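Local coordinates for envelopment polyprotein (Bovine Schmallenberg virus BH80/Germany/2011, PDB 7A56) that probably fuses the viral envelope with a host membrane during entry, as a class II fusion glycoprotein captured in its postfusion form, at residues Ser178-Ile183 / Arg298-Ser303; Thr121-Gly126 / Asn302-Cys307; Phe152-Ser157 / Pro280-Val285; Pro239-Val244 / Ile254-Ser259; Ala129-Val134 / Gly173-Ser178. All coordinates share one frame; numbering follows the deposited sequence.

Interaction 1 of 5, residues Ser178-Ile183 / Arg298-Ser303; sequences SCQDII and RCFDNS
F300 lies alongside the aliphatic part of Q180, both side chains heading the same way, and Q180 CG comes within 3.6 Å of F300 CZ at the outer end of the ring. D181 meets the same ring nearer its root and crosses it obliquely: D181 CG is 3.5 Å from F300 CD2, with the carboxylate and ring planes 38° apart. D181 OD1 lies beside the backbone of F300, where F300 N donates a nearly straight hydrogen bond of 3.0 Å to it (167° at the hydrogen). The donor approaches on the syn side but from outside the carboxylate plane. A water donates to D181 OD1 and accepts from C299 N, while another water joins D181 OD2 to F300 O. T124, on strand 98-134, also hydrogen-bonds D181 OD2, so both oxygens of this buried acid have partners. The covalent part of the contact is the C179-C299 disulfide, one of the many that brace this elongated, largely beta, class II fusion protein; here it ties strand 172-183 to the loop running from strand 293-296 to helix 305-308. C299 SG stands anti to its own backbone nitrogen and reaches toward the strand, whereas C179 SG sits between backbone N and carbonyl carbon; the two sulfurs bond at 2.1 Å with a torsion of 94° about the S-S bond. I127, V150 and F152 pack round the bridge, and V150 also touches the F300 ring.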
# COMPACT_ATOMS: atom_id res chain seq x y z
N SER A 178 26.10 -32.87 12.39
CA SER A 178 25.52 -31.57 12.02
C SER A 178 25.74 -31.33 10.53
O SER A 178 26.59 -31.97 9.89
CB SER A 178 26.13 -30.44 12.85
OG SER A 178 27.54 -30.52 12.83
N CYS A 179 25.02 -30.34 9.98
CA CYS A 179 25.15 -30.13 8.55
C CYS A 179 24.68 -28.72 8.20
O CYS A 179 23.95 -28.09 8.96
CB CYS A 179 24.33 -31.18 7.76
SG CYS A 179 22.55 -31.22 8.08
N GLN A 180 25.08 -28.25 7.01
CA GLN A 180 24.61 -26.98 6.46
C GLN A 180 24.59 -27.13 4.94
O GLN A 180 25.51 -27.75 4.38
CB GLN A 180 25.56 -25.87 6.92
CG GLN A 180 25.12 -24.43 6.66
CD GLN A 180 26.14 -23.50 7.25
OE1 GLN A 180 27.28 -23.50 6.81
NE2 GLN A 180 25.76 -22.76 8.30
N ASP A 181 23.51 -26.65 4.29
CA ASP A 181 23.44 -26.68 2.82
C ASP A 181 24.57 -25.91 2.17
O ASP A 181 25.13 -24.95 2.73
CB ASP A 181 22.14 -26.07 2.31
CG ASP A 181 20.93 -26.98 2.48
OD1 ASP A 181 21.02 -27.98 3.25
OD2 ASP A 181 19.87 -26.64 1.87
N ILE A 182 24.91 -26.34 0.95
CA ILE A 182 25.66 -25.55 -0.03
C ILE A 182 24.71 -25.19 -1.17
O ILE A 182 24.00 -26.09 -1.69
CB ILE A 182 26.86 -26.32 -0.59
CG1 ILE A 182 27.78 -26.80 0.52
CG2 ILE A 182 27.60 -25.44 -1.64
CD1 ILE A 182 28.62 -28.04 0.09
N ILE A 183 24.68 -23.88 -1.55
CA ILE A 183 23.79 -23.41 -2.60
C ILE A 183 24.61 -22.83 -3.75
O ILE A 183 25.75 -22.40 -3.60
CB ILE A 183 22.78 -22.32 -2.10
CG1 ILE A 183 23.55 -21.06 -1.69
CG2 ILE A 183 21.88 -22.88 -0.99
CD1 ILE A 183 22.69 -19.77 -1.59
N ARG A 298 19.00 -34.88 2.94
CA ARG A 298 18.63 -33.47 2.91
C ARG A 298 19.09 -32.90 4.24
O ARG A 298 19.06 -33.60 5.25
CB ARG A 298 17.12 -33.25 2.70
CG ARG A 298 16.74 -31.81 2.31
CD ARG A 298 15.26 -31.72 1.93
NE ARG A 298 14.43 -31.85 3.12
CZ ARG A 298 13.21 -32.38 3.15
NH1 ARG A 298 12.65 -32.83 2.02
NH2 ARG A 298 12.57 -32.49 4.32
N CYS A 299 19.56 -31.65 4.23
CA CYS A 299 19.89 -30.98 5.48
C CYS A 299 18.82 -29.95 5.82
O CYS A 299 17.90 -30.21 6.61
CB CYS A 299 21.29 -30.32 5.41
SG CYS A 299 21.79 -29.55 6.99
N PHE A 300 18.93 -28.75 5.22
CA PHE A 300 17.86 -27.78 5.38
C PHE A 300 16.71 -28.13 4.45
O PHE A 300 16.89 -28.77 3.42
CB PHE A 300 18.31 -26.35 4.97
CG PHE A 300 19.49 -25.76 5.77
CD1 PHE A 300 19.67 -26.01 7.12
CD2 PHE A 300 20.36 -24.85 5.14
CE1 PHE A 300 20.73 -25.42 7.84
CE2 PHE A 300 21.44 -24.28 5.86
CZ PHE A 300 21.61 -24.54 7.20
N ASP A 301 15.53 -27.56 4.73
CA ASP A 301 14.52 -27.34 3.69
C ASP A 301 14.95 -26.16 2.81
O ASP A 301 15.50 -25.18 3.31
CB ASP A 301 13.16 -26.99 4.29
CG ASP A 301 12.56 -28.15 5.13
OD1 ASP A 301 12.40 -29.24 4.57
OD2 ASP A 301 12.21 -27.91 6.32
N ASN A 302 14.71 -26.25 1.50
CA ASN A 302 15.05 -25.13 0.60
C ASN A 302 13.91 -24.96 -0.38
O ASN A 302 13.61 -25.88 -1.14
CB ASN A 302 16.37 -25.34 -0.16
CG ASN A 302 16.84 -24.06 -0.94
OD1 ASN A 302 16.08 -23.07 -1.08
ND2 ASN A 302 18.09 -24.07 -1.38
N SER A 303 13.29 -23.81 -0.39
CA SER A 303 12.14 -23.56 -1.25
C SER A 303 12.49 -22.64 -2.42
O SER A 303 11.68 -21.81 -2.83
CB SER A 303 10.97 -23.01 -0.41
OG SER A 303 9.79 -22.98 -1.20
O HOH W 1 18.09 -28.42 1.07
O HOH W 2 19.99 -30.30 1.85

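Interaction 2 of 5, residues Thr121-Gly126 / Asn302-Cys307; sequences TGPTIG and NSYQSC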
# COMPACT_ATOMS: atom_id res chain seq x y z
N THR A 121 20.40 -16.26 -2.40
CA THR A 121 19.80 -17.59 -2.33
C THR A 121 19.89 -18.22 -3.72
O THR A 121 20.23 -17.56 -4.72
CB THR A 121 18.33 -17.57 -1.77
OG1 THR A 121 17.92 -18.90 -1.41
CG2 THR A 121 17.27 -16.98 -2.79
N GLY A 122 19.61 -19.52 -3.76
CA GLY A 122 19.62 -20.33 -4.95
C GLY A 122 19.44 -21.78 -4.52
O GLY A 122 19.18 -22.05 -3.35
N PRO A 123 19.53 -22.73 -5.43
CA PRO A 123 19.21 -24.12 -5.07
C PRO A 123 20.33 -24.78 -4.28
O PRO A 123 21.50 -24.42 -4.40
CB PRO A 123 19.06 -24.80 -6.44
CG PRO A 123 20.09 -23.99 -7.31
CD PRO A 123 19.91 -22.58 -6.85
N THR A 124 19.96 -25.82 -3.54
CA THR A 124 20.97 -26.57 -2.81
C THR A 124 21.62 -27.56 -3.75
O THR A 124 20.95 -28.27 -4.51
CB THR A 124 20.35 -27.25 -1.60
OG1 THR A 124 19.91 -26.23 -0.70
CG2 THR A 124 21.35 -28.16 -0.88
N ILE A 125 22.95 -27.58 -3.72
CA ILE A 125 23.79 -28.40 -4.58
C ILE A 125 24.69 -29.33 -3.81
O ILE A 125 25.50 -30.02 -4.43
CB ILE A 125 24.63 -27.52 -5.50
CG1 ILE A 125 25.60 -26.66 -4.67
CG2 ILE A 125 23.65 -26.62 -6.28
CD1 ILE A 125 26.62 -25.98 -5.51
N GLY A 126 24.64 -29.30 -2.49
CA GLY A 126 25.50 -30.18 -1.71
C GLY A 126 25.26 -29.92 -0.25
O GLY A 126 24.51 -29.02 0.10
N ASN A 302 14.71 -26.25 1.50
CA ASN A 302 15.05 -25.13 0.60
C ASN A 302 13.91 -24.96 -0.38
O ASN A 302 13.61 -25.88 -1.14
CB ASN A 302 16.37 -25.34 -0.16
CG ASN A 302 16.84 -24.06 -0.94
OD1 ASN A 302 16.08 -23.07 -1.08
ND2 ASN A 302 18.09 -24.07 -1.38
N SER A 303 13.29 -23.81 -0.39
CA SER A 303 12.14 -23.56 -1.25
C SER A 303 12.49 -22.64 -2.42
O SER A 303 11.68 -21.81 -2.83
CB SER A 303 10.97 -23.01 -0.41
OG SER A 303 9.79 -22.98 -1.20
N TYR A 304 13.68 -22.82 -3.01
CA TYR A 304 14.19 -22.00 -4.11
C TYR A 304 13.27 -22.00 -5.33
O TYR A 304 13.22 -21.01 -6.09
CB TYR A 304 15.58 -22.52 -4.53
CG TYR A 304 16.08 -21.88 -5.78
CD1 TYR A 304 16.41 -20.53 -5.78
CD2 TYR A 304 16.16 -22.61 -6.99
CE1 TYR A 304 16.86 -19.90 -6.95
CE2 TYR A 304 16.62 -22.00 -8.16
CZ TYR A 304 16.95 -20.61 -8.13
OH TYR A 304 17.37 -19.90 -9.27
N GLN A 305 12.55 -23.11 -5.54
CA GLN A 305 11.65 -23.15 -6.67
C GLN A 305 10.62 -22.02 -6.61
O GLN A 305 10.11 -21.62 -7.66
CB GLN A 305 10.94 -24.49 -6.71
CG GLN A 305 10.06 -24.72 -5.51
CD GLN A 305 10.71 -25.55 -4.39
OE1 GLN A 305 11.95 -25.65 -4.27
NE2 GLN A 305 9.87 -26.15 -3.58
N SER A 306 10.33 -21.49 -5.41
CA SER A 306 9.48 -20.30 -5.27
C SER A 306 10.13 -19.07 -5.89
O SER A 306 9.44 -18.22 -6.49
CB SER A 306 9.21 -20.04 -3.79
OG SER A 306 8.54 -21.15 -3.24
N CYS A 307 11.44 -18.91 -5.70
CA CYS A 307 12.12 -17.81 -6.37
C CYS A 307 11.90 -17.87 -7.87
O CYS A 307 11.69 -16.85 -8.52
CB CYS A 307 13.62 -17.87 -6.08
SG CYS A 307 13.96 -17.91 -4.29
O HOH W 3 15.61 -20.38 -1.16
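Y304 presents one ring face to the backbone and pyrrolidine of G122-P123. P123 CD stands over the centre of that face, 3.6 Å from the Y304 centroid and 13° off the normal, a CH-pi contact, while the G122 carbonyl carbon covers the same face nearer its rim. G122 CA approaches Y304 CD1 to 3.3 Å. N302 works with its amide: both hydrogen bonds from N302 ND2 lie close to the amide plane, one to G122 O at 3.0 Å and one to T124 OG1 at 2.9 Å, which should hold the amide against rotation. T124 OG1 is also bonded to D181. A water donating to both N302 OD1 and T121 OG1 extends the polar network, and T121 OG1 has a further partner in V267 O. With its OG1 anti to the backbone nitrogen (chi1 -166°), T121 leaves CG2 to rest 3.8 Å from C307 SG, the sulfur bridged to C264. The loop leading into helix 305-308 is thus fastened to the irregular part of strand 98-134 around G122-P123; just beyond it, I125 and G126 both face I182, the signature of a classic beta bulge.

Interaction 3 of 5, residues Phe152-Ser157 / Pro280-Val285; sequences FSKERS and PKFDYV
Y284 OH is held by two waters lying near its ring plane: one, 2.7 Å from Y284 OH, donates to E155 O, and the other donates to S157 O. The phenol oxygen also touches S157 CA directly, at 3.5 Å, just after the corner that segment 152-157 turns at E155-R156. Most of the rest is packing of carbon against carbon. F152 CD1 sits over the centre of one face of the F282 ring, 3.5 Å from F282 CD1; the ring centroids are 4.6 Å apart and the planes meet at 36°, an oblique aromatic pair. P280 CB lies 4.1 Å from F152 CD2. K154 runs past F282 in the opposite direction, its CG 3.7 Å from F282 CE2, and lays its CD at the edge of the Y284 ring, 3.5 Å from Y284 CE1. K154 bends only at chi4 (-76°), and its side chain has its nearest atom about 3 Å from a bound phosphate, probably from the crystallisation liquor. At the trimer interface, R156 of the second subunit pairs with D283 and makes a cation-pi contact with Y284. The strand segments 152-154 and 281-285 run at 41° to each other, with L175 of strand 172-183 and V294 and L296 of strand 293-296 closing round F282.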
# COMPACT_ATOMS: atom_id res chain seq x y z
N PHE A 152 21.66 -33.63 13.96
CA PHE A 152 20.86 -34.83 13.83
C PHE A 152 21.50 -35.89 14.72
O PHE A 152 22.69 -35.84 15.00
CB PHE A 152 20.80 -35.37 12.39
CG PHE A 152 22.15 -35.42 11.68
CD1 PHE A 152 23.01 -36.52 11.85
CD2 PHE A 152 22.54 -34.37 10.82
CE1 PHE A 152 24.23 -36.57 11.22
CE2 PHE A 152 23.77 -34.41 10.17
CZ PHE A 152 24.63 -35.53 10.39
N SER A 153 20.68 -36.84 15.18
CA SER A 153 21.25 -37.90 16.04
C SER A 153 20.28 -39.08 16.10
O SER A 153 19.07 -38.93 15.90
CB SER A 153 21.55 -37.41 17.46
OG SER A 153 20.36 -36.96 18.10
N LYS A 154 20.83 -40.25 16.46
CA LYS A 154 20.02 -41.41 16.78
C LYS A 154 20.64 -42.12 17.98
O LYS A 154 21.84 -42.43 17.98
CB LYS A 154 19.92 -42.38 15.60
CG LYS A 154 18.82 -42.00 14.58
CD LYS A 154 18.68 -42.98 13.42
CE LYS A 154 17.58 -42.50 12.42
NZ LYS A 154 16.21 -42.76 12.94
N GLU A 155 19.81 -42.33 19.02
CA GLU A 155 20.16 -43.13 20.18
C GLU A 155 20.16 -44.60 19.79
O GLU A 155 19.63 -44.99 18.73
CB GLU A 155 19.13 -42.95 21.31
CG GLU A 155 18.84 -41.54 21.79
CD GLU A 155 19.92 -40.93 22.64
OE1 GLU A 155 20.83 -41.66 23.07
OE2 GLU A 155 19.82 -39.70 22.94
N ARG A 156 20.74 -45.40 20.66
CA ARG A 156 20.66 -46.87 20.57
C ARG A 156 21.28 -47.38 19.26
O ARG A 156 20.81 -48.36 18.68
CB ARG A 156 19.19 -47.34 20.68
CG ARG A 156 18.45 -46.90 21.96
CD ARG A 156 16.91 -46.95 21.77
NE ARG A 156 16.43 -45.88 20.85
CZ ARG A 156 15.95 -46.13 19.63
NH1 ARG A 156 15.86 -47.39 19.20
NH2 ARG A 156 15.56 -45.15 18.85
N SER A 157 22.36 -46.75 18.80
CA SER A 157 22.88 -47.13 17.50
C SER A 157 23.80 -48.38 17.53
O SER A 157 23.91 -49.09 16.50
CB SER A 157 23.59 -45.93 16.87
OG SER A 157 24.45 -45.35 17.84
N PRO A 280 16.92 -32.66 9.18
CA PRO A 280 17.69 -33.43 8.20
C PRO A 280 17.10 -34.80 7.96
O PRO A 280 16.58 -35.44 8.88
CB PRO A 280 19.07 -33.54 8.84
CG PRO A 280 19.17 -32.22 9.60
CD PRO A 280 17.80 -32.05 10.19
N LYS A 281 17.20 -35.25 6.71
CA LYS A 281 16.81 -36.61 6.38
C LYS A 281 18.04 -37.46 6.63
O LYS A 281 18.89 -37.61 5.75
CB LYS A 281 16.37 -36.72 4.93
CG LYS A 281 15.03 -36.05 4.63
CD LYS A 281 14.76 -36.34 3.17
CE LYS A 281 13.30 -36.36 2.85
NZ LYS A 281 13.11 -36.74 1.42
N PHE A 282 18.10 -38.04 7.84
CA PHE A 282 19.28 -38.71 8.36
C PHE A 282 18.94 -40.16 8.69
O PHE A 282 17.94 -40.42 9.38
CB PHE A 282 19.74 -38.00 9.66
CG PHE A 282 20.66 -38.86 10.55
CD1 PHE A 282 21.87 -39.35 10.06
CD2 PHE A 282 20.32 -39.11 11.87
CE1 PHE A 282 22.73 -40.17 10.90
CE2 PHE A 282 21.17 -39.89 12.70
CZ PHE A 282 22.38 -40.38 12.21
N ASP A 283 19.76 -41.08 8.21
CA ASP A 283 19.67 -42.48 8.62
C ASP A 283 21.08 -43.04 8.52
O ASP A 283 22.04 -42.32 8.22
CB ASP A 283 18.62 -43.23 7.74
CG ASP A 283 17.94 -44.40 8.47
OD1 ASP A 283 18.59 -44.95 9.39
OD2 ASP A 283 16.80 -44.79 8.10
N TYR A 284 21.23 -44.35 8.77
CA TYR A 284 22.55 -44.91 8.68
C TYR A 284 22.44 -46.40 8.33
O TYR A 284 21.41 -47.04 8.56
CB TYR A 284 23.31 -44.75 10.02
CG TYR A 284 22.68 -45.45 11.24
CD1 TYR A 284 21.71 -44.80 12.01
CD2 TYR A 284 23.07 -46.73 11.62
CE1 TYR A 284 21.15 -45.40 13.11
CE2 TYR A 284 22.48 -47.36 12.73
CZ TYR A 284 21.55 -46.69 13.46
OH TYR A 284 20.97 -47.28 14.54
N VAL A 285 23.58 -46.94 7.85
CA VAL A 285 23.76 -48.35 7.48
C VAL A 285 24.82 -48.97 8.39
O VAL A 285 25.76 -48.29 8.82
CB VAL A 285 24.12 -48.47 5.98
CG1 VAL A 285 24.55 -49.79 5.58
CG2 VAL A 285 22.87 -48.11 5.10
O HOH W 4 19.21 -46.18 16.21
O HOH W 5 21.53 -50.08 15.33

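Interaction 4 of 5, residues Pro239-Val244 / Ile254-Ser259; sequences PNIIAV and INDLGS
I241 and I254 bring strand 241-244 and the irregular segment 254-259 nearest together, their CA atoms 6.9 Å apart, and the latter then bends through a type II turn from D256 to S259. In that turn S259 N bonds to D256 O at 3.0 Å, and G258 takes up a positive phi of 91° at the third position. The isoleucines slide past each other in opposite directions and meet by their branch methyls: I241 CG2 and I254 CG2 are only 3.4 Å apart, tighter than usual for two carbons. In both residues CG2 is anti to the backbone nitrogen, leaving the longer branch beside that nitrogen. I254 CD1 reaches over the strand backbone, 3.6 Å from A243 N and 3.8 Å from A243 CB. The longer branch of I241 heads for D256 instead, crossing it at about a right angle, with I241 CD1 3.7 Å from D256 CB. The acid's polar end is occupied separately: D256 OD1 accepts L257 N on its anti side, and D256 OD2 pairs with K191. D253 of the third subunit bonds to D256 N and S259 OG, so the turn also meets the trimer interface. Y119 and L310 pack on I254. The arrangement is a beta-hairpin, strands 241-245 and 248-251, whose following loop folds back across the face bearing I241 and A243.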
# COMPACT_ATOMS: atom_id res chain seq x y z
N PRO A 239 8.05 -1.69 -3.05
CA PRO A 239 8.00 -2.95 -2.30
C PRO A 239 8.95 -2.96 -1.12
O PRO A 239 10.02 -2.34 -1.14
CB PRO A 239 8.42 -4.00 -3.34
CG PRO A 239 9.27 -3.27 -4.30
CD PRO A 239 8.53 -1.89 -4.43
N ASN A 240 8.60 -3.72 -0.09
CA ASN A 240 9.47 -3.74 1.08
C ASN A 240 10.68 -4.64 0.86
O ASN A 240 11.80 -4.30 1.26
CB ASN A 240 8.68 -4.20 2.30
CG ASN A 240 8.69 -3.14 3.36
OD1 ASN A 240 8.11 -2.04 3.19
ND2 ASN A 240 9.39 -3.43 4.46
N ILE A 241 10.48 -5.76 0.20
CA ILE A 241 11.58 -6.69 -0.08
C ILE A 241 11.56 -6.98 -1.57
O ILE A 241 10.50 -7.16 -2.17
CB ILE A 241 11.46 -7.99 0.75
CG1 ILE A 241 11.75 -7.64 2.22
CG2 ILE A 241 12.46 -9.09 0.26
CD1 ILE A 241 11.55 -8.74 3.19
N ILE A 242 12.73 -7.07 -2.16
CA ILE A 242 12.86 -7.41 -3.57
C ILE A 242 13.92 -8.48 -3.76
O ILE A 242 14.82 -8.65 -2.94
CB ILE A 242 13.25 -6.16 -4.41
CG1 ILE A 242 14.59 -5.60 -3.88
CG2 ILE A 242 12.10 -5.15 -4.39
CD1 ILE A 242 15.22 -4.50 -4.81
N ALA A 243 13.87 -9.12 -4.93
CA ALA A 243 14.92 -10.04 -5.32
C ALA A 243 15.43 -9.58 -6.67
O ALA A 243 14.66 -9.10 -7.50
CB ALA A 243 14.42 -11.50 -5.35
N VAL A 244 16.74 -9.62 -6.86
CA VAL A 244 17.40 -9.05 -8.03
C VAL A 244 18.16 -10.16 -8.74
O VAL A 244 18.94 -10.88 -8.10
CB VAL A 244 18.33 -7.89 -7.63
CG1 VAL A 244 19.09 -7.40 -8.85
CG2 VAL A 244 17.46 -6.73 -7.01
N ILE A 254 8.81 -13.41 -0.43
CA ILE A 254 10.27 -13.43 -0.23
C ILE A 254 10.57 -13.26 1.25
O ILE A 254 10.10 -12.31 1.88
CB ILE A 254 11.03 -12.34 -1.02
CG1 ILE A 254 10.82 -12.45 -2.56
CG2 ILE A 254 12.54 -12.38 -0.67
CD1 ILE A 254 11.23 -11.06 -3.34
N ASN A 255 11.36 -14.19 1.82
CA ASN A 255 11.68 -14.14 3.25
C ASN A 255 12.51 -12.91 3.57
O ASN A 255 13.46 -12.59 2.84
CB ASN A 255 12.51 -15.40 3.68
CG ASN A 255 11.63 -16.59 4.05
OD1 ASN A 255 10.90 -16.59 5.05
ND2 ASN A 255 11.71 -17.62 3.26
N ASP A 256 12.24 -12.28 4.72
CA ASP A 256 13.20 -11.34 5.28
C ASP A 256 14.40 -12.11 5.87
O ASP A 256 14.36 -13.33 6.11
CB ASP A 256 12.50 -10.47 6.37
CG ASP A 256 13.16 -9.10 6.58
OD1 ASP A 256 14.37 -8.89 6.27
OD2 ASP A 256 12.42 -8.24 7.11
N LEU A 257 15.52 -11.39 6.06
CA LEU A 257 16.72 -12.01 6.61
C LEU A 257 16.41 -12.64 7.96
O LEU A 257 15.77 -12.02 8.83
CB LEU A 257 17.84 -10.93 6.72
CG LEU A 257 19.18 -11.45 7.29
CD1 LEU A 257 19.85 -12.50 6.37
CD2 LEU A 257 20.15 -10.28 7.51
N GLY A 258 16.83 -13.93 8.13
CA GLY A 258 16.58 -14.68 9.35
C GLY A 258 15.30 -15.50 9.38
O GLY A 258 15.13 -16.33 10.28
N SER A 259 14.37 -15.26 8.47
CA SER A 259 13.13 -16.02 8.37
C SER A 259 13.35 -17.17 7.40
O SER A 259 13.97 -16.98 6.34
CB SER A 259 11.98 -15.13 7.86
OG SER A 259 11.67 -14.14 8.83

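Interaction 5 of 5, residues Ala129-Val134 / Gly173-Ser178; sequences AKHEEV and GCLYGS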
# COMPACT_ATOMS: atom_id res chain seq x y z
N ALA A 129 28.89 -31.53 6.01
CA ALA A 129 28.45 -32.39 7.12
C ALA A 129 29.62 -32.80 8.02
O ALA A 129 30.76 -32.93 7.57
CB ALA A 129 27.74 -33.69 6.62
N LYS A 130 29.33 -32.97 9.30
CA LYS A 130 30.24 -33.63 10.23
C LYS A 130 29.46 -34.70 10.98
O LYS A 130 28.26 -34.55 11.20
CB LYS A 130 30.85 -32.65 11.22
CG LYS A 130 31.30 -31.35 10.57
CD LYS A 130 32.40 -30.75 11.41
CE LYS A 130 32.83 -29.37 10.92
NZ LYS A 130 33.71 -28.80 11.98
N HIS A 131 30.15 -35.77 11.40
CA HIS A 131 29.45 -36.74 12.25
C HIS A 131 30.45 -37.50 13.10
O HIS A 131 31.65 -37.56 12.79
CB HIS A 131 28.60 -37.75 11.44
CG HIS A 131 29.42 -38.78 10.74
ND1 HIS A 131 30.03 -38.54 9.52
CD2 HIS A 131 29.75 -40.05 11.08
CE1 HIS A 131 30.69 -39.62 9.14
NE2 HIS A 131 30.54 -40.56 10.07
N GLU A 132 29.94 -38.06 14.20
CA GLU A 132 30.71 -38.94 15.07
C GLU A 132 29.81 -40.07 15.55
O GLU A 132 28.59 -39.99 15.51
CB GLU A 132 31.26 -38.22 16.30
CG GLU A 132 31.79 -36.84 16.05
CD GLU A 132 33.30 -36.77 16.02
OE1 GLU A 132 33.82 -35.62 16.07
OE2 GLU A 132 33.95 -37.84 15.92
N GLU A 133 30.43 -41.12 16.06
CA GLU A 133 29.64 -42.11 16.78
C GLU A 133 30.36 -42.49 18.06
O GLU A 133 31.58 -42.38 18.13
CB GLU A 133 29.33 -43.38 15.95
CG GLU A 133 30.45 -44.26 15.60
CD GLU A 133 29.95 -45.49 14.81
OE1 GLU A 133 29.71 -45.34 13.60
OE2 GLU A 133 29.78 -46.58 15.40
N VAL A 134 29.59 -42.93 19.06
CA VAL A 134 30.12 -43.46 20.30
C VAL A 134 29.47 -44.82 20.60
O VAL A 134 28.28 -45.05 20.34
CB VAL A 134 29.92 -42.47 21.48
CG1 VAL A 134 30.47 -41.09 21.13
CG2 VAL A 134 28.48 -42.37 21.88
N GLY A 173 24.73 -46.41 22.95
CA GLY A 173 25.54 -45.59 22.06
C GLY A 173 24.74 -44.59 21.27
O GLY A 173 23.51 -44.44 21.41
N CYS A 174 25.45 -43.88 20.39
CA CYS A 174 24.81 -42.81 19.65
C CYS A 174 25.56 -42.58 18.34
O CYS A 174 26.78 -42.79 18.26
CB CYS A 174 24.77 -41.54 20.49
SG CYS A 174 24.04 -40.02 19.64
N LEU A 175 24.82 -42.09 17.35
CA LEU A 175 25.42 -41.60 16.11
C LEU A 175 24.85 -40.22 15.89
O LEU A 175 23.62 -40.07 15.88
CB LEU A 175 25.12 -42.52 14.92
CG LEU A 175 25.58 -42.16 13.51
CD1 LEU A 175 27.09 -42.11 13.41
CD2 LEU A 175 25.03 -43.14 12.51
N TYR A 176 25.72 -39.22 15.77
CA TYR A 176 25.20 -37.85 15.67
C TYR A 176 26.04 -37.02 14.71
O TYR A 176 27.13 -37.41 14.30
CB TYR A 176 25.16 -37.17 17.07
CG TYR A 176 26.50 -37.07 17.76
CD1 TYR A 176 26.96 -38.09 18.61
CD2 TYR A 176 27.30 -35.94 17.61
CE1 TYR A 176 28.19 -37.99 19.25
CE2 TYR A 176 28.53 -35.84 18.24
CZ TYR A 176 28.96 -36.85 19.05
OH TYR A 176 30.18 -36.69 19.66
N GLY A 177 25.51 -35.86 14.34
CA GLY A 177 26.32 -34.92 13.60
C GLY A 177 25.59 -33.62 13.37
O GLY A 177 24.61 -33.29 14.06
N SER A 178 26.10 -32.87 12.39
CA SER A 178 25.52 -31.57 12.02
C SER A 178 25.74 -31.33 10.53
O SER A 178 26.59 -31.97 9.89
CB SER A 178 26.13 -30.44 12.85
OG SER A 178 27.54 -30.52 12.83
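G173 precedes the first bridge, its CA 3.3 Å from V134 O, at a positive phi of 81° that suits glycine. C174 forms a hydrogen-bonded pair with V134: V134 N gives a 2.9 Å bond to C174 O and C174 N returns one to V134 O. The methyl V134 CG2 lies against C174 CB, and C174 SG is bridged to C139. L175, opposite E133 in a non-hydrogen-bonded pair, points to the other face. Its CD1 bends back over the first strand, 3.3 Å from E132 O and 3.6 Å from E133 CB, while E133 sends its carboxylate to K292. Y176 has the most surface buried by the contact. Its CG sits between the backbone nitrogen and carbonyl carbon (chi1 60°), which lays the ring across the neighbouring strand: E132 O lies above one face, offset toward the rim, E132 CB makes an off-centre CH-pi contact 4.3 Å from the Y176 centroid, and V134 CG1 comes to the ring edge. In the backbone, E132 N and Y176 O bond at 2.9 Å, with Y176 N bonding back to E132 O. G177 faces H131 with CA atoms 3.9 Å apart, an approach that leaves no space for a side chain on G177, and its CA touches K130 O. S178 closes the run through two 3.0 Å bonds, K130 N to S178 O and S178 N to K130 O. This is regular antiparallel beta-sheet pairing, strand 172-183 lying between strands 98-134 and 150-158.

How the interactions relate
Interactions 1 and 4 are buried, whereas 2, 3 and 5 are only partly so, with several exposed residues in 129-134. Strand 172-183 serves interactions 1 and 5, which share S178, and strand 98-134 serves 2 and 5; interactions 1 and 2 share N302 and S303. Of the five, only interaction 5 is built on backbone pairing. A disulfide and a hydrated carboxylate carry interaction 1, an asparagine amide and a ring face interaction 2, and apolar packing dominates 3 and 4. The centres of 3 and 5 are about 8 Å apart, joined through backbone bonds between 152-154 and 175-177. Interaction 4 lies nearer the chain centre, its centre about 34 Å from that of interaction 3, yet both reach the third subunit.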